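Local coordinates for protein D-alanyl-D-alanine carboxypeptidase (Enterococcus faecalis V583, PDB 5ZHF) that is a zinc-dependent carboxypeptidase that removes the terminal D-alanine from peptidoglycan pentapeptides ending in D-alanyl-D-alanine, contributing to vancomycin resistance, at residues Gln104-Glu109 with Thr130-Pro135; Ser138-Gly143 with Pro191-Tyr196; Asn65-Asp70 with Val93-Arg98; Leu43-Arg48 with Leu210-Tyr215. All coordinates share one frame; numbering follows the deposited sequence.

Contact 1. Residues Gln104-Glu109 with Thr130-Pro135; sequences QEIMDE and TWVAVP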
loop_
_atom_site.group_PDB
_atom_site.type_symbol
_atom_site.label_atom_id
_atom_site.label_comp_id
_atom_site.label_asym_id
_atom_site.label_seq_id
_atom_site.Cartn_x
_atom_site.Cartn_y
_atom_site.Cartn_z
ATOM N N GLN A 104 8.950 3.281 -11.893
ATOM C CA GLN A 104 8.894 3.218 -13.369
ATOM C C GLN A 104 9.095 1.781 -13.863
ATOM O O GLN A 104 8.378 1.312 -14.740
ATOM C CB GLN A 104 9.965 4.127 -14.003
ATOM C CG GLN A 104 9.854 4.237 -15.519
ATOM C CD GLN A 104 8.644 5.034 -15.918
ATOM O OE1 GLN A 104 8.592 6.238 -15.672
ATOM N NE2 GLN A 104 7.634 4.365 -16.475
ATOM N N GLU A 105 10.072 1.085 -13.300
ATOM C CA GLU A 105 10.377 -0.284 -13.722
ATOM C C GLU A 105 9.233 -1.254 -13.414
ATOM O O GLU A 105 8.903 -2.122 -14.236
ATOM C CB GLU A 105 11.678 -0.767 -13.072
ATOM C CG GLU A 105 12.899 -0.030 -13.598
ATOM C CD GLU A 105 14.188 -0.343 -12.860
ATOM O OE1 GLU A 105 14.199 -1.253 -12.003
ATOM O OE2 GLU A 105 15.203 0.326 -13.158
ATOM N N ILE A 106 8.654 -1.098 -12.246
ATOM C CA ILE A 106 7.541 -1.922 -11.872
ATOM C C ILE A 106 6.369 -1.626 -12.790
ATOM O O ILE A 106 5.725 -2.515 -13.219
ATOM C CB ILE A 106 7.186 -1.769 -10.392
ATOM C CG1 ILE A 106 8.319 -2.326 -9.573
ATOM C CG2 ILE A 106 5.890 -2.479 -10.069
ATOM C CD1 ILE A 106 8.127 -2.216 -8.095
HETATM N N MSE A 107 6.137 -0.353 -13.102
HETATM C CA MSE A 107 5.048 0.028 -13.993
HETATM C C MSE A 107 5.238 -0.515 -15.390
HETATM O O MSE A 107 4.261 -0.993 -16.006
HETATM C CB MSE A 107 4.958 1.549 -14.055
HETATM C CG MSE A 107 3.813 1.992 -14.959
HETATM SE SE MSE A 107 3.725 3.960 -14.993
HETATM C CE MSE A 107 2.184 4.144 -16.206
ATOM N N ASP A 108 6.466 -0.454 -15.898
ATOM C CA ASP A 108 6.802 -0.940 -17.216
ATOM C C ASP A 108 6.649 -2.440 -17.314
ATOM O O ASP A 108 6.228 -2.942 -18.302
ATOM C CB ASP A 108 8.226 -0.537 -17.573
ATOM C CG ASP A 108 8.374 0.930 -17.821
ATOM O OD1 ASP A 108 7.390 1.642 -17.915
ATOM O OD2 ASP A 108 9.504 1.352 -17.941
ATOM N N GLU A 109 7.017 -3.145 -16.276
ATOM C CA GLU A 109 6.855 -4.604 -16.248
ATOM C C GLU A 109 5.376 -4.995 -16.304
ATOM O O GLU A 109 5.027 -5.961 -16.981
ATOM C CB GLU A 109 7.588 -5.237 -15.050
ATOM C CG GLU A 109 9.098 -5.265 -15.294
ATOM C CD GLU A 109 9.950 -5.797 -14.143
ATOM O OE1 GLU A 109 10.872 -6.632 -14.415
ATOM O OE2 GLU A 109 9.728 -5.368 -12.977
ATOM N N THR A 130 -4.345 0.826 -13.316
ATOM C CA THR A 130 -5.305 0.330 -12.317
ATOM C C THR A 130 -4.635 -0.541 -11.255
ATOM O O THR A 130 -5.281 -0.866 -10.258
ATOM C CB THR A 130 -6.480 -0.474 -12.936
ATOM O OG1 THR A 130 -5.994 -1.689 -13.539
ATOM C CG2 THR A 130 -7.228 0.353 -13.973
ATOM N N TRP A 131 -3.368 -0.928 -11.487
ATOM C CA TRP A 131 -2.551 -1.711 -10.556
ATOM C C TRP A 131 -1.312 -1.014 -10.019
ATOM O O TRP A 131 -0.992 -1.151 -8.838
ATOM C CB TRP A 131 -2.080 -3.006 -11.240
ATOM C CG TRP A 131 -3.200 -3.910 -11.670
ATOM C CD1 TRP A 131 -3.675 -4.058 -12.937
ATOM C CD2 TRP A 131 -3.978 -4.790 -10.845
ATOM N NE1 TRP A 131 -4.702 -4.973 -12.956
ATOM C CE2 TRP A 131 -4.914 -5.430 -11.685
ATOM C CE3 TRP A 131 -3.993 -5.081 -9.470
ATOM C CZ2 TRP A 131 -5.837 -6.376 -11.203
ATOM C CZ3 TRP A 131 -4.915 -6.003 -8.988
ATOM C CH2 TRP A 131 -5.827 -6.641 -9.864
ATOM N N VAL A 132 -0.592 -0.300 -10.882
ATOM C CA VAL A 132 0.703 0.285 -10.542
ATOM C C VAL A 132 0.647 1.751 -10.932
ATOM O O VAL A 132 0.360 2.079 -12.082
ATOM C CB VAL A 132 1.861 -0.390 -11.303
ATOM C CG1 VAL A 132 3.213 0.206 -10.892
ATOM C CG2 VAL A 132 1.867 -1.907 -11.082
ATOM N N ALA A 133 0.969 2.621 -9.984
ATOM C CA ALA A 133 0.848 4.057 -10.184
ATOM C C ALA A 133 1.994 4.607 -11.037
ATOM O O ALA A 133 3.112 4.055 -11.028
ATOM C CB ALA A 133 0.793 4.740 -8.831
ATOM N N VAL A 134 1.741 5.690 -11.781
ATOM C CA VAL A 134 2.827 6.323 -12.535
ATOM C C VAL A 134 3.793 6.914 -11.519
ATOM O O VAL A 134 3.360 7.365 -10.448
ATOM C CB VAL A 134 2.373 7.401 -13.577
ATOM C CG1 VAL A 134 1.320 6.842 -14.538
ATOM C CG2 VAL A 134 1.886 8.676 -12.922
ATOM N N PRO A 135 5.092 6.924 -11.836
ATOM C CA PRO A 135 6.015 7.518 -10.868
ATOM C C PRO A 135 5.609 8.924 -10.432
ATOM O O PRO A 135 5.139 9.741 -11.238
ATOM C CB PRO A 135 7.353 7.511 -11.613
ATOM C CG PRO A 135 7.227 6.379 -12.560
ATOM C CD PRO A 135 5.813 6.442 -13.028
#
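M107, present as selenomethionine, and V134 lie side by side and point the same way, the long unbranched chain running out from helix 100-116 along the loop residue. The CG of M107 stands anti to the backbone N (chi1 -179°) and the chain stays extended, which carries SE past the loop backbone, 3.5 Å from V134 CA, and sets CE against V134 CG1 at 3.3 Å, tighter than an ordinary carbon contact. The proline ring of P135 closes another side, its CD 3.8 Å from SE. V132 points toward the helix and rests CG1 on the backbone, 3.6 Å from M107 CA; the short, branched valine lets the loop come down close to the helix backbone. I106 crosses V132 at about a right angle, with CG2 3.9 Å from V132 CG1. One turn earlier on the helix, Q104 reaches over P135, OE1 3.4 Å from P135 CG, while its amide NE2 donates to D108 OD1, one turn further along. Q103, on the same helix, donates through NE2 to A133 O. W131, V132 and A133 bind substrate, so an essentially apolar grip, fitted by shape and supplemented by this neighbouring polar bond, ties the substrate-binding loop to the helix.

Contact 2. Residues Ser138-Gly143 with Pro191-Tyr196; sequences SEHQLG and PWHYRY. With ZN (zinc ion), chain C.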
loop_
_atom_site.group_PDB
_atom_site.type_symbol
_atom_site.label_atom_id
_atom_site.label_comp_id
_atom_site.label_asym_id
_atom_site.label_seq_id
_atom_site.Cartn_x
_atom_site.Cartn_y
_atom_site.Cartn_z
ATOM N N SER A 138 2.729 7.092 -6.505
ATOM C CA SER A 138 2.637 5.874 -5.695
ATOM C C SER A 138 2.847 6.199 -4.233
ATOM O O SER A 138 3.797 6.892 -3.889
ATOM C CB SER A 138 3.727 4.870 -6.069
ATOM O OG SER A 138 3.599 3.722 -5.233
ATOM N N GLU A 139 2.017 5.628 -3.365
ATOM C CA GLU A 139 2.266 5.685 -1.952
ATOM C C GLU A 139 3.592 5.031 -1.588
ATOM O O GLU A 139 4.136 5.321 -0.536
ATOM C CB GLU A 139 1.181 4.981 -1.149
ATOM C CG GLU A 139 -0.159 5.659 -1.160
ATOM C CD GLU A 139 -1.131 5.021 -0.204
ATOM O OE1 GLU A 139 -1.074 3.782 0.021
ATOM O OE2 GLU A 139 -1.964 5.760 0.352
ATOM N N HIS A 140 4.095 4.117 -2.409
ATOM C CA HIS A 140 5.381 3.513 -2.097
ATOM C C HIS A 140 6.504 4.524 -2.068
ATOM O O HIS A 140 7.486 4.328 -1.379
ATOM C CB HIS A 140 5.709 2.349 -3.012
ATOM C CG HIS A 140 4.887 1.132 -2.733
ATOM N ND1 HIS A 140 5.250 0.205 -1.779
ATOM C CD2 HIS A 140 3.714 0.697 -3.260
ATOM C CE1 HIS A 140 4.338 -0.754 -1.731
ATOM N NE2 HIS A 140 3.396 -0.482 -2.616
ATOM N N GLN A 141 6.350 5.619 -2.786
ATOM C CA GLN A 141 7.363 6.657 -2.768
ATOM C C GLN A 141 7.302 7.560 -1.515
ATOM O O GLN A 141 8.183 8.402 -1.316
ATOM C CB GLN A 141 7.275 7.465 -4.050
ATOM C CG GLN A 141 7.527 6.637 -5.294
ATOM C CD GLN A 141 7.323 7.429 -6.550
ATOM O OE1 GLN A 141 6.256 7.344 -7.179
ATOM N NE2 GLN A 141 8.325 8.261 -6.907
ATOM N N LEU A 142 6.288 7.385 -0.675
ATOM C CA LEU A 142 6.244 8.062 0.623
ATOM C C LEU A 142 7.044 7.373 1.694
ATOM O O LEU A 142 7.454 8.013 2.668
ATOM C CB LEU A 142 4.815 8.162 1.148
ATOM C CG LEU A 142 3.828 9.014 0.366
ATOM C CD1 LEU A 142 2.392 8.707 0.785
ATOM C CD2 LEU A 142 4.184 10.475 0.567
ATOM N N GLY A 143 7.190 6.047 1.595
ATOM C CA GLY A 143 7.670 5.257 2.724
ATOM C C GLY A 143 6.576 4.874 3.709
ATOM O O GLY A 143 6.868 4.249 4.734
ATOM N N PRO A 191 -5.055 -6.712 -2.102
ATOM C CA PRO A 191 -5.194 -7.064 -0.682
ATOM C C PRO A 191 -3.882 -7.124 0.100
ATOM O O PRO A 191 -3.902 -7.316 1.311
ATOM C CB PRO A 191 -5.866 -8.452 -0.725
ATOM C CG PRO A 191 -5.499 -8.995 -2.054
ATOM C CD PRO A 191 -5.501 -7.820 -2.980
ATOM N N TRP A 192 -2.759 -6.971 -0.618
ATOM C CA TRP A 192 -1.414 -6.837 -0.048
ATOM C C TRP A 192 -1.016 -5.409 0.356
ATOM O O TRP A 192 -0.084 -5.255 1.143
ATOM C CB TRP A 192 -0.364 -7.345 -1.054
ATOM C CG TRP A 192 -0.506 -6.765 -2.399
ATOM C CD1 TRP A 192 0.016 -5.589 -2.857
ATOM C CD2 TRP A 192 -1.253 -7.315 -3.501
ATOM N NE1 TRP A 192 -0.358 -5.379 -4.144
ATOM C CE2 TRP A 192 -1.139 -6.417 -4.569
ATOM C CE3 TRP A 192 -2.010 -8.473 -3.676
ATOM C CZ2 TRP A 192 -1.736 -6.653 -5.816
ATOM C CZ3 TRP A 192 -2.615 -8.699 -4.912
ATOM C CH2 TRP A 192 -2.459 -7.804 -5.963
ATOM N N HIS A 193 -1.669 -4.385 -0.199
ATOM C CA HIS A 193 -1.135 -3.003 -0.093
ATOM C C HIS A 193 -1.761 -2.270 1.115
ATOM O O HIS A 193 -2.950 -1.939 1.102
ATOM C CB HIS A 193 -1.357 -2.229 -1.384
ATOM C CG HIS A 193 -0.810 -0.840 -1.359
ATOM N ND1 HIS A 193 0.294 -0.452 -2.088
ATOM C CD2 HIS A 193 -1.223 0.258 -0.682
ATOM C CE1 HIS A 193 0.521 0.833 -1.876
ATOM N NE2 HIS A 193 -0.399 1.292 -1.042
ATOM N N TYR A 194 -0.938 -2.049 2.143
ATOM C CA TYR A 194 -1.325 -1.412 3.406
ATOM C C TYR A 194 -0.607 -0.065 3.594
ATOM O O TYR A 194 0.596 0.061 3.326
ATOM C CB TYR A 194 -1.132 -2.383 4.593
ATOM C CG TYR A 194 -2.324 -3.309 4.629
ATOM C CD1 TYR A 194 -2.448 -4.361 3.723
ATOM C CD2 TYR A 194 -3.403 -3.059 5.486
ATOM C CE1 TYR A 194 -3.592 -5.172 3.713
ATOM C CE2 TYR A 194 -4.538 -3.844 5.476
ATOM C CZ TYR A 194 -4.651 -4.890 4.573
ATOM O OH TYR A 194 -5.818 -5.619 4.589
ATOM N N ARG A 195 -1.383 0.934 4.033
ATOM C CA ARG A 195 -0.933 2.337 4.152
ATOM C C ARG A 195 -1.047 2.751 5.598
ATOM O O ARG A 195 -2.095 2.541 6.225
ATOM C CB ARG A 195 -1.816 3.233 3.274
ATOM C CG ARG A 195 -1.801 4.728 3.569
ATOM C CD ARG A 195 -0.434 5.373 3.415
ATOM N NE ARG A 195 -0.498 6.688 4.042
ATOM C CZ ARG A 195 -0.871 7.814 3.470
ATOM N NH1 ARG A 195 -1.149 7.881 2.170
ATOM N NH2 ARG A 195 -0.915 8.923 4.219
ATOM N N TYR A 196 0.027 3.328 6.134
ATOM C CA TYR A 196 -0.011 3.873 7.475
ATOM C C TYR A 196 -0.679 5.255 7.460
ATOM O O TYR A 196 -0.210 6.168 6.769
ATOM C CB TYR A 196 1.380 4.034 8.056
ATOM C CG TYR A 196 1.331 4.513 9.492
ATOM C CD1 TYR A 196 1.017 3.638 10.528
ATOM C CD2 TYR A 196 1.535 5.867 9.803
ATOM C CE1 TYR A 196 0.962 4.072 11.847
ATOM C CE2 TYR A 196 1.481 6.311 11.120
ATOM C CZ TYR A 196 1.193 5.430 12.130
ATOM O OH TYR A 196 1.158 5.856 13.443
HETATM ZN ZN ZN C . 1.647 -1.572 -3.046
HETATM O O HOH W 1 0.777 -2.382 -4.918
#
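The imidazole of H193 has the carboxylate of E139 at its edge, the two planes only 23° apart, and the guanidinium of R195 takes the same carboxylate at its own edge while L142 CD1 lies over one of its faces. H140 and H193 approach from opposite directions with their rings turned obliquely, each giving one nitrogen to the zinc ion: NE2 of H140 at 2.1 Å and ND1 of H193 at 2.0 Å. That leaves H193 NE2 to donate to E139 OE1 at 2.8 Å, in the ring plane and nearly straight (164°), a bond that, with the metal, fixes the rotation of the ring and probably makes it a more electron-rich ligand. The other oxygen, OE2, is met from above the carboxylate plane by R195 NH1 at 2.9 Å, in a salt bridge, and also pairs with R176; glutamate suits this buried place because its two oxygens can serve a histidine and two arginines at once. H140 ND1 is bonded to G96 O, so both histidines have their second nitrogen held. A water 2.2 Å from the metal also accepts from W192 NE1, and D147 completes the set of protein ligands. Two histidines and an aspartate round a zinc-bound water form the metal site of an M15 peptidase.

Contact 3. Residues Asn65-Asp70 with Val93-Arg98; sequences NGERID and VASGYR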
loop_
_atom_site.group_PDB
_atom_site.type_symbol
_atom_site.label_atom_id
_atom_site.label_comp_id
_atom_site.label_asym_id
_atom_site.label_seq_id
_atom_site.Cartn_x
_atom_site.Cartn_y
_atom_site.Cartn_z
ATOM N N ASN A 65 15.050 -7.579 5.717
ATOM C CA ASN A 65 15.075 -7.997 4.315
ATOM C C ASN A 65 15.550 -6.938 3.316
ATOM O O ASN A 65 15.468 -7.166 2.088
ATOM C CB ASN A 65 13.718 -8.575 3.885
ATOM C CG ASN A 65 12.643 -7.523 3.706
ATOM O OD1 ASN A 65 12.870 -6.299 3.901
ATOM N ND2 ASN A 65 11.476 -7.978 3.274
ATOM N N GLY A 66 16.018 -5.784 3.809
ATOM C CA GLY A 66 16.539 -4.744 2.958
ATOM C C GLY A 66 15.520 -3.769 2.386
ATOM O O GLY A 66 15.914 -2.721 1.822
ATOM N N GLU A 67 14.224 -4.045 2.566
ATOM C CA GLU A 67 13.193 -3.064 2.229
ATOM C C GLU A 67 13.281 -1.919 3.235
ATOM O O GLU A 67 13.740 -2.108 4.356
ATOM C CB GLU A 67 11.784 -3.674 2.269
ATOM C CG GLU A 67 11.564 -4.769 1.233
ATOM C CD GLU A 67 11.695 -4.286 -0.209
ATOM O OE1 GLU A 67 11.179 -3.210 -0.548
ATOM O OE2 GLU A 67 12.297 -5.034 -1.009
ATOM N N ARG A 68 12.898 -0.733 2.785
ATOM C CA ARG A 68 12.946 0.475 3.607
ATOM C C ARG A 68 11.558 1.032 3.844
ATOM O O ARG A 68 10.673 0.885 3.002
ATOM C CB ARG A 68 13.824 1.526 2.934
ATOM C CG ARG A 68 15.312 1.206 3.025
ATOM C CD ARG A 68 16.172 2.216 2.252
ATOM N NE ARG A 68 15.875 2.170 0.821
ATOM C CZ ARG A 68 16.259 3.058 -0.095
ATOM N NH1 ARG A 68 16.970 4.120 0.236
ATOM N NH2 ARG A 68 15.924 2.863 -1.373
ATOM N N ILE A 69 11.404 1.685 4.996
ATOM C CA ILE A 69 10.148 2.316 5.405
ATOM C C ILE A 69 10.454 3.658 6.073
ATOM O O ILE A 69 11.540 3.851 6.610
ATOM C CB ILE A 69 9.351 1.428 6.383
ATOM C CG1 ILE A 69 10.216 1.053 7.594
ATOM C CG2 ILE A 69 8.802 0.212 5.653
ATOM C CD1 ILE A 69 9.426 0.597 8.785
ATOM N N ASP A 70 9.480 4.560 6.049
ATOM C CA ASP A 70 9.538 5.787 6.863
ATOM C C ASP A 70 9.788 5.380 8.319
ATOM O O ASP A 70 9.049 4.593 8.893
ATOM C CB ASP A 70 8.232 6.568 6.667
ATOM C CG ASP A 70 8.234 7.932 7.341
ATOM O OD1 ASP A 70 8.869 8.090 8.406
ATOM O OD2 ASP A 70 7.604 8.833 6.769
ATOM N N VAL A 93 7.377 -8.248 4.346
ATOM C CA VAL A 93 7.266 -6.996 3.597
ATOM C C VAL A 93 7.863 -7.253 2.221
ATOM O O VAL A 93 9.088 -7.285 2.047
ATOM C CB VAL A 93 7.968 -5.823 4.286
ATOM C CG1 VAL A 93 7.847 -4.552 3.422
ATOM C CG2 VAL A 93 7.414 -5.589 5.693
ATOM N N ALA A 94 6.992 -7.473 1.254
ATOM C CA ALA A 94 7.452 -7.706 -0.110
ATOM C C ALA A 94 8.006 -6.417 -0.747
ATOM O O ALA A 94 8.930 -6.457 -1.551
ATOM C CB ALA A 94 6.325 -8.309 -0.936
ATOM N N SER A 95 7.445 -5.256 -0.383
ATOM C CA SER A 95 7.872 -4.006 -0.977
ATOM C C SER A 95 7.484 -2.854 -0.074
ATOM O O SER A 95 6.307 -2.730 0.312
ATOM C CB SER A 95 7.206 -3.794 -2.343
ATOM O OG SER A 95 7.610 -2.550 -2.915
ATOM N N GLY A 96 8.456 -2.013 0.248
ATOM C CA GLY A 96 8.214 -0.795 1.040
ATOM C C GLY A 96 8.452 0.435 0.161
ATOM O O GLY A 96 7.782 0.649 -0.857
ATOM N N TYR A 97 9.442 1.217 0.550
ATOM C CA TYR A 97 9.812 2.415 -0.170
ATOM C C TYR A 97 10.310 2.067 -1.554
ATOM O O TYR A 97 11.050 1.081 -1.727
ATOM C CB TYR A 97 10.918 3.172 0.592
ATOM C CG TYR A 97 11.385 4.381 -0.144
ATOM C CD1 TYR A 97 10.640 5.564 -0.120
ATOM C CD2 TYR A 97 12.543 4.351 -0.891
ATOM C CE1 TYR A 97 11.063 6.678 -0.821
ATOM C CE2 TYR A 97 12.968 5.465 -1.593
ATOM C CZ TYR A 97 12.210 6.626 -1.548
ATOM O OH TYR A 97 12.607 7.762 -2.256
ATOM N N ARG A 98 9.948 2.891 -2.534
ATOM C CA ARG A 98 10.474 2.787 -3.883
ATOM C C ARG A 98 10.940 4.139 -4.381
ATOM O O ARG A 98 10.260 5.148 -4.178
ATOM C CB ARG A 98 9.399 2.305 -4.846
ATOM C CG ARG A 98 8.854 0.927 -4.567
ATOM C CD ARG A 98 7.715 0.666 -5.549
ATOM N NE ARG A 98 7.013 -0.522 -5.157
ATOM C CZ ARG A 98 5.776 -0.852 -5.501
ATOM N NH1 ARG A 98 5.040 -0.092 -6.316
ATOM N NH2 ARG A 98 5.268 -1.983 -5.002
HETATM O O HOH W 2 12.071 -0.654 0.025
#
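E67 folds over the turn at S95 and G96 and accepts from G96 N through OE1, 3.1 Å away and 31° out of the carboxylate plane. Its chain bends at CB-CG (chi2 -62°), bringing OE1 to G96 N and beside S95 CA. Nearby, Y97 N donates to R68 O at 2.8 Å, and N65 ND2 reaches V93 O at 2.8 Å with the acceptor close to the amide plane. A water joins the pieces, donating to E67 OE1 and Y97 O and accepting from R68 N, which gives that carboxylate oxygen two bonds. R68 lays one guanidinium face against the edge of the Y97 ring, NH2 to CD2 3.7 Å, with the planes 81° apart. Glycine suits position 96, since a CB there would point at R68 O and probably clash with it. In the next shell, N65 OD1 accepts from E67 N in an Asx turn, which holds the amide in place for V93. V93 packs on L77 and F81 of helix 74-86. R98 forms a salt bridge with D147, a zinc ligand on the adjacent strand 145-150, and donates to S95 OG. Segment 65-70 is thus fastened, by side-chain-to-backbone bonds and a water, onto the end of edge strand 91-95, where A94 and S95 form a classic beta bulge opposite D147, beside the zinc site.

Contact 4. Residues Leu43-Arg48 with Leu210-Tyr215; sequences LILVNR and LCLEEY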
loop_
_atom_site.group_PDB
_atom_site.type_symbol
_atom_site.label_atom_id
_atom_site.label_comp_id
_atom_site.label_asym_id
_atom_site.label_seq_id
_atom_site.Cartn_x
_atom_site.Cartn_y
_atom_site.Cartn_z
ATOM N N LEU A 43 -1.647 11.636 7.163
ATOM C CA LEU A 43 -2.864 11.655 6.356
ATOM C C LEU A 43 -2.636 12.219 4.954
ATOM O O LEU A 43 -3.610 12.450 4.219
ATOM C CB LEU A 43 -3.956 12.456 7.073
ATOM C CG LEU A 43 -4.652 11.772 8.232
ATOM C CD1 LEU A 43 -5.675 12.743 8.822
ATOM C CD2 LEU A 43 -5.326 10.480 7.794
ATOM N N ILE A 44 -1.377 12.407 4.558
ATOM C CA ILE A 44 -1.056 12.875 3.234
ATOM C C ILE A 44 -1.697 12.005 2.132
ATOM O O ILE A 44 -1.657 10.777 2.204
ATOM C CB ILE A 44 0.470 13.039 3.017
ATOM C CG1 ILE A 44 0.729 13.754 1.685
ATOM C CG2 ILE A 44 1.208 11.707 3.115
ATOM C CD1 ILE A 44 2.180 14.159 1.470
ATOM N N LEU A 45 -2.362 12.657 1.187
ATOM C CA LEU A 45 -3.022 11.977 0.093
ATOM C C LEU A 45 -2.124 11.919 -1.129
ATOM O O LEU A 45 -1.718 12.957 -1.668
ATOM C CB LEU A 45 -4.344 12.679 -0.227
ATOM C CG LEU A 45 -5.216 12.002 -1.291
ATOM C CD1 LEU A 45 -5.537 10.559 -0.908
ATOM C CD2 LEU A 45 -6.507 12.781 -1.514
ATOM N N VAL A 46 -1.800 10.692 -1.575
ATOM C CA VAL A 46 -1.046 10.470 -2.806
ATOM C C VAL A 46 -1.855 9.534 -3.697
ATOM O O VAL A 46 -2.184 8.415 -3.310
ATOM C CB VAL A 46 0.371 9.895 -2.557
ATOM C CG1 VAL A 46 1.066 9.539 -3.865
ATOM C CG2 VAL A 46 1.190 10.918 -1.785
ATOM N N ASN A 47 -2.164 10.002 -4.891
ATOM C CA ASN A 47 -2.896 9.242 -5.880
ATOM C C ASN A 47 -2.681 9.880 -7.236
ATOM O O ASN A 47 -1.883 10.737 -7.338
ATOM C CB ASN A 47 -4.366 9.058 -5.539
ATOM C CG ASN A 47 -5.165 10.344 -5.526
ATOM O OD1 ASN A 47 -4.770 11.360 -6.019
ATOM N ND2 ASN A 47 -6.314 10.259 -4.964
ATOM N N ARG A 48 -3.400 9.473 -8.263
ATOM C CA ARG A 48 -3.224 10.103 -9.594
ATOM C C ARG A 48 -3.515 11.617 -9.631
ATOM O O ARG A 48 -2.990 12.333 -10.418
ATOM C CB ARG A 48 -3.995 9.325 -10.632
ATOM C CG ARG A 48 -3.693 7.854 -10.515
ATOM C CD ARG A 48 -4.037 7.092 -11.770
ATOM N NE ARG A 48 -5.459 6.897 -11.981
ATOM C CZ ARG A 48 -6.111 5.793 -11.655
ATOM N NH1 ARG A 48 -7.413 5.677 -11.878
ATOM N NH2 ARG A 48 -5.442 4.796 -11.137
ATOM N N LEU A 210 -14.629 2.948 4.873
ATOM C CA LEU A 210 -14.230 3.980 3.924
ATOM C C LEU A 210 -12.925 3.641 3.254
ATOM O O LEU A 210 -12.200 2.753 3.720
ATOM C CB LEU A 210 -14.046 5.297 4.657
ATOM C CG LEU A 210 -15.215 5.806 5.493
ATOM C CD1 LEU A 210 -14.775 6.993 6.337
ATOM C CD2 LEU A 210 -16.378 6.163 4.576
ATOM N N CYS A 211 -12.654 4.330 2.142
ATOM C CA CYS A 211 -11.296 4.484 1.635
ATOM C C CYS A 211 -10.775 5.853 2.083
ATOM O O CYS A 211 -11.535 6.687 2.584
ATOM C CB CYS A 211 -11.244 4.326 0.111
ATOM S SG CYS A 211 -12.121 5.584 -0.874
ATOM N N LEU A 212 -9.472 6.059 1.942
ATOM C CA LEU A 212 -8.827 7.258 2.429
ATOM C C LEU A 212 -9.406 8.548 1.811
ATOM O O LEU A 212 -9.653 9.531 2.519
ATOM C CB LEU A 212 -7.324 7.181 2.181
ATOM C CG LEU A 212 -6.499 8.345 2.744
ATOM C CD1 LEU A 212 -6.715 8.543 4.242
ATOM C CD2 LEU A 212 -5.025 8.142 2.405
ATOM N N GLU A 213 -9.647 8.516 0.509
ATOM C CA GLU A 213 -10.209 9.667 -0.187
ATOM C C GLU A 213 -11.533 10.139 0.430
ATOM O O GLU A 213 -11.731 11.350 0.614
ATOM C CB GLU A 213 -10.411 9.359 -1.664
ATOM C CG GLU A 213 -9.147 9.334 -2.491
ATOM C CD GLU A 213 -8.395 8.002 -2.488
ATOM O OE1 GLU A 213 -8.812 7.027 -1.784
ATOM O OE2 GLU A 213 -7.367 7.944 -3.190
ATOM N N GLU A 214 -12.419 9.189 0.733
ATOM C CA GLU A 214 -13.721 9.472 1.377
ATOM C C GLU A 214 -13.535 10.063 2.755
ATOM O O GLU A 214 -14.205 11.046 3.113
ATOM C CB GLU A 214 -14.549 8.194 1.525
ATOM C CG GLU A 214 -15.092 7.637 0.238
ATOM C CD GLU A 214 -15.823 6.320 0.455
ATOM O OE1 GLU A 214 -15.199 5.370 0.963
ATOM O OE2 GLU A 214 -17.024 6.227 0.131
ATOM N N TYR A 215 -12.622 9.465 3.531
ATOM C CA TYR A 215 -12.336 9.942 4.875
ATOM C C TYR A 215 -11.888 11.400 4.855
ATOM O O TYR A 215 -12.386 12.231 5.637
ATOM C CB TYR A 215 -11.253 9.080 5.526
ATOM C CG TYR A 215 -10.905 9.496 6.928
ATOM C CD1 TYR A 215 -11.781 9.248 7.979
ATOM C CD2 TYR A 215 -9.705 10.142 7.208
ATOM C CE1 TYR A 215 -11.463 9.610 9.264
ATOM C CE2 TYR A 215 -9.389 10.525 8.496
ATOM C CZ TYR A 215 -10.267 10.239 9.516
ATOM O OH TYR A 215 -9.982 10.585 10.802
#
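Residues 43-48 run as an irregular strip past the first turn of helix 212-218, coming closest at L45 and E213, whose CA atoms are 7.6 Å apart. Side chains bridge that gap, E213 supplying most of the reach to the shorter N47. N47 and E213 reach out from opposite directions with amide and carboxylate nearly coplanar, 10° apart, and N47 ND2 donates to the anti lone pair of E213 OE2 at 3.1 Å and 162°. The bend of E213 at chi2 (85°) turns its carboxylate toward the asparagine; the same OE2 also forms a salt bridge with R176, while N47 OD1 accepts from Q49 N. Alongside, L45 crosses E213 at about a right angle and touches L212, CD1 to CD2 4.1 Å. Toward the start of segment 43-48, L43 CD2 lies 4.1 Å from Y215 CE2, leucine and tyrosine supplying the bulk to meet across the gap. The contact thus mixes leucine packing with a single polar bond, and because E213 OE2 serves an amide and an arginine together, its negative charge is probably well balanced where the N-terminal strip meets the C-terminal helix.

The centre of contact 2 lies about 3 Å from the centre of the chain, and the other three contacts each touch it. Contact 3 is the closest, its centre about 10 Å away, and reaches the same four-stranded sheet through strand 91-95; contacts 4 and 1 have centres about 12 and 13 Å from it. Along the chain contacts 3, 1 and 2 follow in series, strand 91-95 leading directly into helix 100-116, whereas contact 4 joins segments near the two ends of the modelled chain and encloses all three. Contacts 3 and 4, about 21 Å apart between centres, lie on opposite sides of the chain's centre. Contacts 1 and 3 thus flank the zinc site of contact 2, while contact 4 fastens the chain ends farther from the metal.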